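Long-range contact in glycerophosphoryl diester phosphodiesterase (Parabacteroides distasonis, PDB 3MZ2), which probably hydrolyses glycerophosphodiesters, releasing glycerol 3-phosphate and an alcohol: residues F79-G90 against Y97-K108. Residues are numbered along the deposited sequence; the frame is centred on the assembly and turned at random.
Sequences FHDDTLERTSNG and YTWEELQNFRLK. With SO4 (sulfate ion), chain C.
K108 and S88 hold together two arms of the long loop region that follows strand 76-78 in this TIM-barrel protein of the glycerophosphodiester phosphodiesterase family, probably the insertion characteristic of GDPD barrels. The backbones meet at a single beta bridge, S88 with L107. K108 N gives a nearly straight bond to T87 O (2.8 Å, 168°), and N89 N binds R106 O.

The lysine chain runs extended beyond CG, past R86 O and S88 O, and its ammonium NZ grips two carbonyls, E85 O at 2.7 Å and S88 O at 2.8 Å, with a water linking it to G90 O. N89 adds a side-chain clasp: chi1 of 66° puts its amide between backbone N and carbonyl carbon and turns OD1 onto the F105-R106 backbone, where it takes the N-H of R106 from above the amide plane (2.8 Å). S88 OG closes an ST turn with G90 N and donates to L84 O.

On the barrel side, H80 bonds D81 and a sulfate also held by R38 and H37, which may mark a phosphate pocket; R86 grips D81 side-on and pairs with E47.

Apolar contacts lie beside this polar seam. F105 CE2 lies over the face of the Y97 ring, and L84 CD1 touches both rings obliquely, 3.3 Å from Y97 CE2, while L107 CD2 sits at the edge of the F79 ring. Over one face of the F105 ring lies G90 CA, 3.7 Å from the ring centroid in a CH-pi contact.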
ATOM      1  N   PHE A  79       8.594   4.548  10.541  1.00 13.63           N
ATOM      2  CA  PHE A  79       9.088   3.192  10.556  1.00 14.09           C
ATOM      3  C   PHE A  79       8.552   2.488   9.298  1.00 14.30           C
ATOM      4  O   PHE A  79       7.332   2.440   9.095  1.00 13.97           O
ATOM      5  CB  PHE A  79       8.597   2.443  11.821  1.00 13.99           C
ATOM      6  CG  PHE A  79       9.388   1.214  12.112  1.00 15.95           C
ATOM      7  CD1 PHE A  79      10.574   1.303  12.836  1.00 15.98           C
ATOM      8  CD2 PHE A  79       8.984  -0.020  11.633  1.00 14.43           C
ATOM      9  CE1 PHE A  79      11.326   0.193  13.076  1.00 18.64           C
ATOM     10  CE2 PHE A  79       9.756  -1.131  11.869  1.00 17.02           C
ATOM     11  CZ  PHE A  79      10.912  -1.019  12.604  1.00 17.22           C
ATOM     12  N   HIS A  80       9.433   1.925   8.481  1.00 14.39           N
ATOM     13  CA  HIS A  80       8.993   1.405   7.182  1.00 14.76           C
ATOM     14  C   HIS A  80       8.202   0.089   7.230  1.00 15.59           C
ATOM     15  O   HIS A  80       7.121  -0.003   6.676  1.00 16.43           O
ATOM     16  CB  HIS A  80      10.176   1.250   6.224  1.00 14.90           C
ATOM     17  CG  HIS A  80       9.779   0.683   4.893  1.00 15.10           C
ATOM     18  ND1 HIS A  80       9.719  -0.681   4.668  1.00 19.14           N
ATOM     19  CD2 HIS A  80       9.304   1.271   3.772  1.00 14.91           C
ATOM     20  CE1 HIS A  80       9.290  -0.892   3.433  1.00 18.88           C
ATOM     21  NE2 HIS A  80       9.054   0.272   2.862  1.00 16.38           N
ATOM     22  N   ASP A  81       8.787  -0.915   7.859  1.00 17.82           N
ATOM     23  CA  ASP A  81       8.297  -2.307   7.756  1.00 20.05           C
ATOM     24  C   ASP A  81       7.081  -2.591   8.617  1.00 20.79           C
ATOM     25  O   ASP A  81       6.822  -1.905   9.618  1.00 20.35           O
ATOM     26  CB  ASP A  81       9.370  -3.314   8.163  1.00 20.68           C
ATOM     27  CG  ASP A  81      10.568  -3.331   7.248  1.00 20.67           C
ATOM     28  OD1 ASP A  81      10.534  -2.761   6.125  1.00 21.99           O
ATOM     29  OD2 ASP A  81      11.588  -3.916   7.667  1.00 20.32           O
ATOM     30  N   ASP A  82       6.405  -3.678   8.228  1.00 22.76           N
ATOM     31  CA  ASP A  82       5.267  -4.223   8.942  1.00 25.57           C
ATOM     32  C   ASP A  82       5.721  -4.970  10.195  1.00 26.62           C
ATOM     33  O   ASP A  82       4.919  -5.315  11.023  1.00 29.51           O
ATOM     34  CB  ASP A  82       4.448  -5.197   8.029  1.00 26.27           C
ATOM     35  CG  ASP A  82       3.814  -4.491   6.842  1.00 27.38           C
ATOM     36  OD1 ASP A  82       3.516  -3.259   6.931  1.00 27.21           O
ATOM     37  OD2 ASP A  82       3.641  -5.147   5.800  1.00 27.22           O
ATOM     38  N   THR A  83       6.995  -5.292  10.297  1.00 27.55           N
ATOM     39  CA  THR A  83       7.503  -5.946  11.513  1.00 27.74           C
ATOM     40  C   THR A  83       8.720  -5.161  12.001  1.00 25.72           C
ATOM     41  O   THR A  83       9.408  -4.505  11.208  1.00 24.42           O
ATOM     42  CB  THR A  83       7.854  -7.428  11.249  1.00 28.10           C
ATOM     43  OG1 THR A  83       8.960  -7.527  10.335  1.00 31.08           O
ATOM     44  CG2 THR A  83       6.678  -8.137  10.663  1.00 30.21           C
ATOM     45  N   LEU A  84       8.981  -5.234  13.298  1.00 24.57           N
ATOM     46  CA  LEU A  84      10.097  -4.495  13.928  1.00 23.93           C
ATOM     47  C   LEU A  84      11.512  -5.037  13.722  1.00 23.66           C
ATOM     48  O   LEU A  84      12.432  -4.272  13.882  1.00 22.38           O
ATOM     49  CB  LEU A  84       9.828  -4.353  15.434  1.00 23.32           C
ATOM     50  CG  LEU A  84       8.643  -3.472  15.821  1.00 24.39           C
ATOM     51  CD1 LEU A  84       8.153  -3.751  17.282  1.00 24.99           C
ATOM     52  CD2 LEU A  84       9.069  -2.033  15.612  1.00 24.20           C
ATOM     53  N   GLU A  85      11.690  -6.316  13.329  1.00 24.84           N
ATOM     54  CA  GLU A  85      13.011  -6.984  13.353  1.00 25.82           C
ATOM     55  C   GLU A  85      14.123  -6.423  12.475  1.00 25.43           C
ATOM     56  O   GLU A  85      15.262  -6.390  12.922  1.00 27.19           O
ATOM     57  CB  GLU A  85      12.918  -8.494  13.055  1.00 27.37           C
ATOM     58  CG  GLU A  85      12.224  -9.300  14.132  1.00 29.13           C
ATOM     59  CD  GLU A  85      10.709  -9.351  13.975  1.00 31.59           C
ATOM     60  OE1 GLU A  85      10.170  -8.705  13.045  1.00 33.15           O
ATOM     61  OE2 GLU A  85      10.049 -10.038  14.794  1.00 35.20           O
ATOM     62  N   ARG A  86      13.841  -5.990  11.239  1.00 24.67           N
ATOM     63  CA  ARG A  86      14.919  -5.527  10.356  1.00 23.68           C
ATOM     64  C   ARG A  86      15.654  -4.267  10.847  1.00 22.85           C
ATOM     65  O   ARG A  86      16.880  -4.218  10.828  1.00 21.90           O
ATOM     66  CB  ARG A  86      14.407  -5.325   8.905  1.00 23.62           C
ATOM     67  CG  ARG A  86      15.539  -5.006   7.895  1.00 24.28           C
ATOM     68  CD  ARG A  86      14.998  -4.808   6.471  1.00 25.85           C
ATOM     69  NE  ARG A  86      14.062  -3.691   6.424  1.00 25.78           N
ATOM     70  CZ  ARG A  86      14.377  -2.426   6.141  1.00 23.30           C
ATOM     71  NH1 ARG A  86      15.613  -2.071   5.775  1.00 23.96           N
ATOM     72  NH2 ARG A  86      13.425  -1.511   6.178  1.00 21.55           N
ATOM     73  N   THR A  87      14.923  -3.233  11.271  1.00 21.79           N
ATOM     74  CA  THR A  87      15.577  -1.968  11.586  1.00 21.18           C
ATOM     75  C   THR A  87      15.421  -1.589  13.060  1.00 21.95           C
ATOM     76  O   THR A  87      15.611  -0.420  13.420  1.00 21.72           O
ATOM     77  CB  THR A  87      15.052  -0.830  10.702  1.00 19.85           C
ATOM     78  OG1 THR A  87      13.683  -0.606  11.004  1.00 18.41           O
ATOM     79  CG2 THR A  87      15.203  -1.192   9.214  1.00 21.96           C
ATOM     80  N   SER A  88      15.110  -2.583  13.896  1.00 22.73           N
ATOM     81  CA  SER A  88      15.124  -2.414  15.370  1.00 22.64           C
ATOM     82  C   SER A  88      15.439  -3.735  16.113  1.00 23.93           C
ATOM     83  O   SER A  88      15.422  -4.826  15.531  1.00 23.15           O
ATOM     84  CB  SER A  88      13.782  -1.874  15.892  1.00 22.54           C
ATOM     85  OG  SER A  88      12.806  -2.904  16.008  1.00 20.75           O
ATOM     86  N   ASN A  89      15.640  -3.620  17.425  1.00 24.55           N
ATOM     87  CA  ASN A  89      15.800  -4.805  18.273  1.00 25.89           C
ATOM     88  C   ASN A  89      14.478  -5.331  18.846  1.00 26.20           C
ATOM     89  O   ASN A  89      14.482  -6.117  19.792  1.00 27.46           O
ATOM     90  CB  ASN A  89      16.792  -4.519  19.403  1.00 25.81           C
ATOM     91  CG  ASN A  89      16.288  -3.481  20.390  1.00 26.66           C
ATOM     92  OD1 ASN A  89      15.275  -2.800  20.157  1.00 21.92           O
ATOM     93  ND2 ASN A  89      16.999  -3.353  21.520  1.00 28.24           N
ATOM     94  N   GLY A  90      13.353  -4.862  18.311  1.00 25.38           N
ATOM     95  CA  GLY A  90      12.043  -5.322  18.741  1.00 25.49           C
ATOM     96  C   GLY A  90      11.547  -6.488  17.901  1.00 26.20           C
ATOM     97  O   GLY A  90      12.190  -6.861  16.918  1.00 25.68           O
ATOM     98  N   TYR A  97       2.216  -1.994  19.805  1.00 21.57           N
ATOM     99  CA  TYR A  97       2.844  -1.298  20.923  1.00 20.62           C
ATOM    100  C   TYR A  97       2.382   0.149  20.985  1.00 19.71           C
ATOM    101  O   TYR A  97       2.186   0.785  19.969  1.00 17.92           O
ATOM    102  CB  TYR A  97       4.370  -1.303  20.743  1.00 20.96           C
ATOM    103  CG  TYR A  97       4.967  -2.683  20.750  1.00 20.02           C
ATOM    104  CD1 TYR A  97       5.267  -3.318  21.936  1.00 22.15           C
ATOM    105  CD2 TYR A  97       5.301  -3.324  19.554  1.00 23.34           C
ATOM    106  CE1 TYR A  97       5.830  -4.589  21.951  1.00 23.34           C
ATOM    107  CE2 TYR A  97       5.857  -4.602  19.562  1.00 26.02           C
ATOM    108  CZ  TYR A  97       6.129  -5.216  20.765  1.00 24.56           C
ATOM    109  OH  TYR A  97       6.698  -6.474  20.815  1.00 29.12           O
ATOM    110  N   THR A  98       2.195   0.662  22.193  1.00 19.40           N
ATOM    111  CA  THR A  98       2.009   2.084  22.360  1.00 19.77           C
ATOM    112  C   THR A  98       3.296   2.782  22.026  1.00 19.95           C
ATOM    113  O   THR A  98       4.372   2.137  22.039  1.00 20.40           O
ATOM    114  CB  THR A  98       1.638   2.462  23.803  1.00 20.57           C
ATOM    115  OG1 THR A  98       2.705   2.092  24.677  1.00 21.65           O
ATOM    116  CG2 THR A  98       0.363   1.750  24.240  1.00 21.43           C
ATOM    117  N   TRP A  99       3.199   4.095  21.803  1.00 20.09           N
ATOM    118  CA  TRP A  99       4.362   4.948  21.583  1.00 21.48           C
ATOM    119  C   TRP A  99       5.348   4.777  22.745  1.00 21.92           C
ATOM    120  O   TRP A  99       6.530   4.586  22.522  1.00 21.36           O
ATOM    121  CB  TRP A  99       3.981   6.441  21.391  1.00 22.22           C
ATOM    122  CG  TRP A  99       5.224   7.340  21.479  1.00 24.45           C
ATOM    123  CD1 TRP A  99       6.116   7.623  20.472  1.00 24.84           C
ATOM    124  CD2 TRP A  99       5.722   8.008  22.642  1.00 29.11           C
ATOM    125  NE1 TRP A  99       7.118   8.453  20.940  1.00 26.75           N
ATOM    126  CE2 TRP A  99       6.905   8.688  22.269  1.00 27.19           C
ATOM    127  CE3 TRP A  99       5.307   8.071  23.976  1.00 30.08           C
ATOM    128  CZ2 TRP A  99       7.657   9.449  23.184  1.00 31.21           C
ATOM    129  CZ3 TRP A  99       6.051   8.835  24.880  1.00 32.14           C
ATOM    130  CH2 TRP A  99       7.210   9.511  24.473  1.00 31.64           C
ATOM    131  N   GLU A 100       4.857   4.841  23.978  1.00 23.12           N
ATOM    132  CA  GLU A 100       5.727   4.707  25.133  1.00 24.71           C
ATOM    133  C   GLU A 100       6.461   3.366  25.153  1.00 24.36           C
ATOM    134  O   GLU A 100       7.665   3.326  25.427  1.00 24.90           O
ATOM    135  CB  GLU A 100       4.947   4.926  26.405  1.00 26.93           C
ATOM    136  CG  GLU A 100       5.828   5.028  27.619  1.00 31.86           C
ATOM    137  CD  GLU A 100       5.054   5.288  28.874  1.00 37.98           C
ATOM    138  OE1 GLU A 100       3.819   5.481  28.792  1.00 42.32           O
ATOM    139  OE2 GLU A 100       5.686   5.303  29.954  1.00 42.86           O
ATOM    140  N   GLU A 101       5.754   2.273  24.841  1.00 23.16           N
ATOM    141  CA  GLU A 101       6.392   0.953  24.750  1.00 22.76           C
ATOM    142  C   GLU A 101       7.445   0.890  23.651  1.00 22.05           C
ATOM    143  O   GLU A 101       8.548   0.360  23.859  1.00 21.87           O
ATOM    144  CB  GLU A 101       5.334  -0.134  24.529  1.00 23.31           C
ATOM    145  CG  GLU A 101       4.416  -0.342  25.740  1.00 24.40           C
ATOM    146  CD  GLU A 101       3.174  -1.145  25.427  1.00 26.63           C
ATOM    147  OE1 GLU A 101       2.747  -1.222  24.259  1.00 25.84           O
ATOM    148  OE2 GLU A 101       2.582  -1.668  26.379  1.00 28.41           O
ATOM    149  N   LEU A 102       7.120   1.487  22.506  1.00 21.93           N
ATOM    150  CA  LEU A 102       8.046   1.550  21.357  1.00 22.03           C
ATOM    151  C   LEU A 102       9.363   2.237  21.707  1.00 21.87           C
ATOM    152  O   LEU A 102      10.406   1.930  21.157  1.00 20.76           O
ATOM    153  CB  LEU A 102       7.385   2.250  20.176  1.00 21.37           C
ATOM    154  CG  LEU A 102       6.423   1.423  19.325  1.00 25.12           C
ATOM    155  CD1 LEU A 102       5.860   2.313  18.215  1.00 27.32           C
ATOM    156  CD2 LEU A 102       7.082   0.145  18.734  1.00 23.02           C
ATOM    157  N   GLN A 103       9.307   3.177  22.647  1.00 22.96           N
ATOM    158  CA  GLN A 103      10.499   3.902  23.070  1.00 23.83           C
ATOM    159  C   GLN A 103      11.516   3.024  23.763  1.00 24.97           C
ATOM    160  O   GLN A 103      12.690   3.386  23.860  1.00 26.94           O
ATOM    161  CB  GLN A 103      10.111   5.099  23.942  1.00 24.24           C
ATOM    162  CG  GLN A 103       9.384   6.160  23.148  1.00 24.79           C
ATOM    163  CD  GLN A 103      10.125   6.531  21.869  1.00 28.08           C
ATOM    164  OE1 GLN A 103      11.252   7.067  21.917  1.00 28.71           O
ATOM    165  NE2 GLN A 103       9.519   6.207  20.704  1.00 29.11           N
ATOM    166  N   ASN A 104      11.089   1.860  24.232  1.00 25.78           N
ATOM    167  CA  ASN A 104      12.013   0.891  24.788  1.00 27.13           C
ATOM    168  C   ASN A 104      12.890   0.201  23.758  1.00 26.31           C
ATOM    169  O   ASN A 104      13.899  -0.394  24.126  1.00 28.07           O
ATOM    170  CB  ASN A 104      11.261  -0.178  25.597  1.00 28.81           C
ATOM    171  CG  ASN A 104      10.556   0.403  26.810  1.00 32.30           C
ATOM    172  OD1 ASN A 104      11.072   1.310  27.467  1.00 37.60           O
ATOM    173  ND2 ASN A 104       9.370  -0.108  27.108  1.00 37.44           N
ATOM    174  N   PHE A 105      12.480   0.189  22.496  1.00 24.40           N
ATOM    175  CA  PHE A 105      13.293  -0.435  21.449  1.00 23.04           C
ATOM    176  C   PHE A 105      14.315   0.522  20.878  1.00 22.35           C
ATOM    177  O   PHE A 105      14.215   1.729  21.058  1.00 21.62           O
ATOM    178  CB  PHE A 105      12.424  -0.967  20.318  1.00 22.64           C
ATOM    179  CG  PHE A 105      11.442  -2.010  20.758  1.00 22.78           C
ATOM    180  CD1 PHE A 105      11.870  -3.161  21.400  1.00 27.53           C
ATOM    181  CD2 PHE A 105      10.092  -1.838  20.524  1.00 24.04           C
ATOM    182  CE1 PHE A 105      10.957  -4.125  21.812  1.00 28.83           C
ATOM    183  CE2 PHE A 105       9.175  -2.803  20.921  1.00 25.28           C
ATOM    184  CZ  PHE A 105       9.609  -3.934  21.565  1.00 27.98           C
ATOM    185  N   ARG A 106      15.312  -0.038  20.195  1.00 22.02           N
ATOM    186  CA  ARG A 106      16.379   0.756  19.577  1.00 21.24           C
ATOM    187  C   ARG A 106      16.507   0.353  18.126  1.00 20.52           C
ATOM    188  O   ARG A 106      16.255  -0.806  17.754  1.00 20.00           O
ATOM    189  CB  ARG A 106      17.711   0.539  20.308  1.00 22.68           C
ATOM    190  CG  ARG A 106      17.771   1.148  21.719  1.00 25.24           C
ATOM    191  CD  ARG A 106      17.340   2.609  21.710  1.00 27.69           C
ATOM    192  NE  ARG A 106      17.621   3.224  23.002  1.00 31.42           N
ATOM    193  CZ  ARG A 106      16.791   3.257  24.044  1.00 33.80           C
ATOM    194  NH1 ARG A 106      15.565   2.746  23.980  1.00 32.33           N
ATOM    195  NH2 ARG A 106      17.199   3.832  25.170  1.00 33.07           N
ATOM    196  N   LEU A 107      16.873   1.325  17.308  1.00 19.69           N
ATOM    197  CA  LEU A 107      16.986   1.120  15.885  1.00 19.18           C
ATOM    198  C   LEU A 107      18.305   0.490  15.506  1.00 19.72           C
ATOM    199  O   LEU A 107      19.350   0.782  16.101  1.00 20.47           O
ATOM    200  CB  LEU A 107      16.840   2.458  15.168  1.00 18.98           C
ATOM    201  CG  LEU A 107      15.472   3.155  15.277  1.00 15.61           C
ATOM    202  CD1 LEU A 107      15.488   4.547  14.591  1.00 16.57           C
ATOM    203  CD2 LEU A 107      14.331   2.289  14.753  1.00 18.51           C
ATOM    204  N   LYS A 108      18.241  -0.313  14.448  1.00 20.74           N
ATOM    205  CA  LYS A 108      19.405  -1.001  13.882  1.00 21.62           C
ATOM    206  C   LYS A 108      19.800  -0.297  12.585  1.00 20.86           C
ATOM    207  O   LYS A 108      18.937   0.108  11.834  1.00 19.73           O
ATOM    208  CB  LYS A 108      19.057  -2.461  13.535  1.00 22.88           C
ATOM    209  CG  LYS A 108      19.030  -3.495  14.647  1.00 25.66           C
ATOM    210  CD  LYS A 108      18.419  -4.820  14.080  1.00 28.58           C
ATOM    211  CE  LYS A 108      18.265  -5.948  15.119  1.00 33.80           C
ATOM    212  NZ  LYS A 108      17.150  -6.947  14.802  1.00 34.92           N
TER
HETATM  213  S   SO4 C   2      10.026   1.876  -0.396  1.00 35.88           S
HETATM  214  O1  SO4 C   2      10.344   2.562   0.857  1.00 34.99           O
HETATM  215  O2  SO4 C   2      10.048   2.873  -1.469  1.00 34.93           O
HETATM  216  O3  SO4 C   2      10.997   0.815  -0.718  1.00 34.43           O
HETATM  217  O4  SO4 C   2       8.727   1.184  -0.204  1.00 37.04           O
HETATM  218  O   HOH W   1      15.867  -1.769  23.646  1.00 27.10           O
HETATM  219  O   HOH W   2      14.899  -7.811  16.662  1.00 42.27           O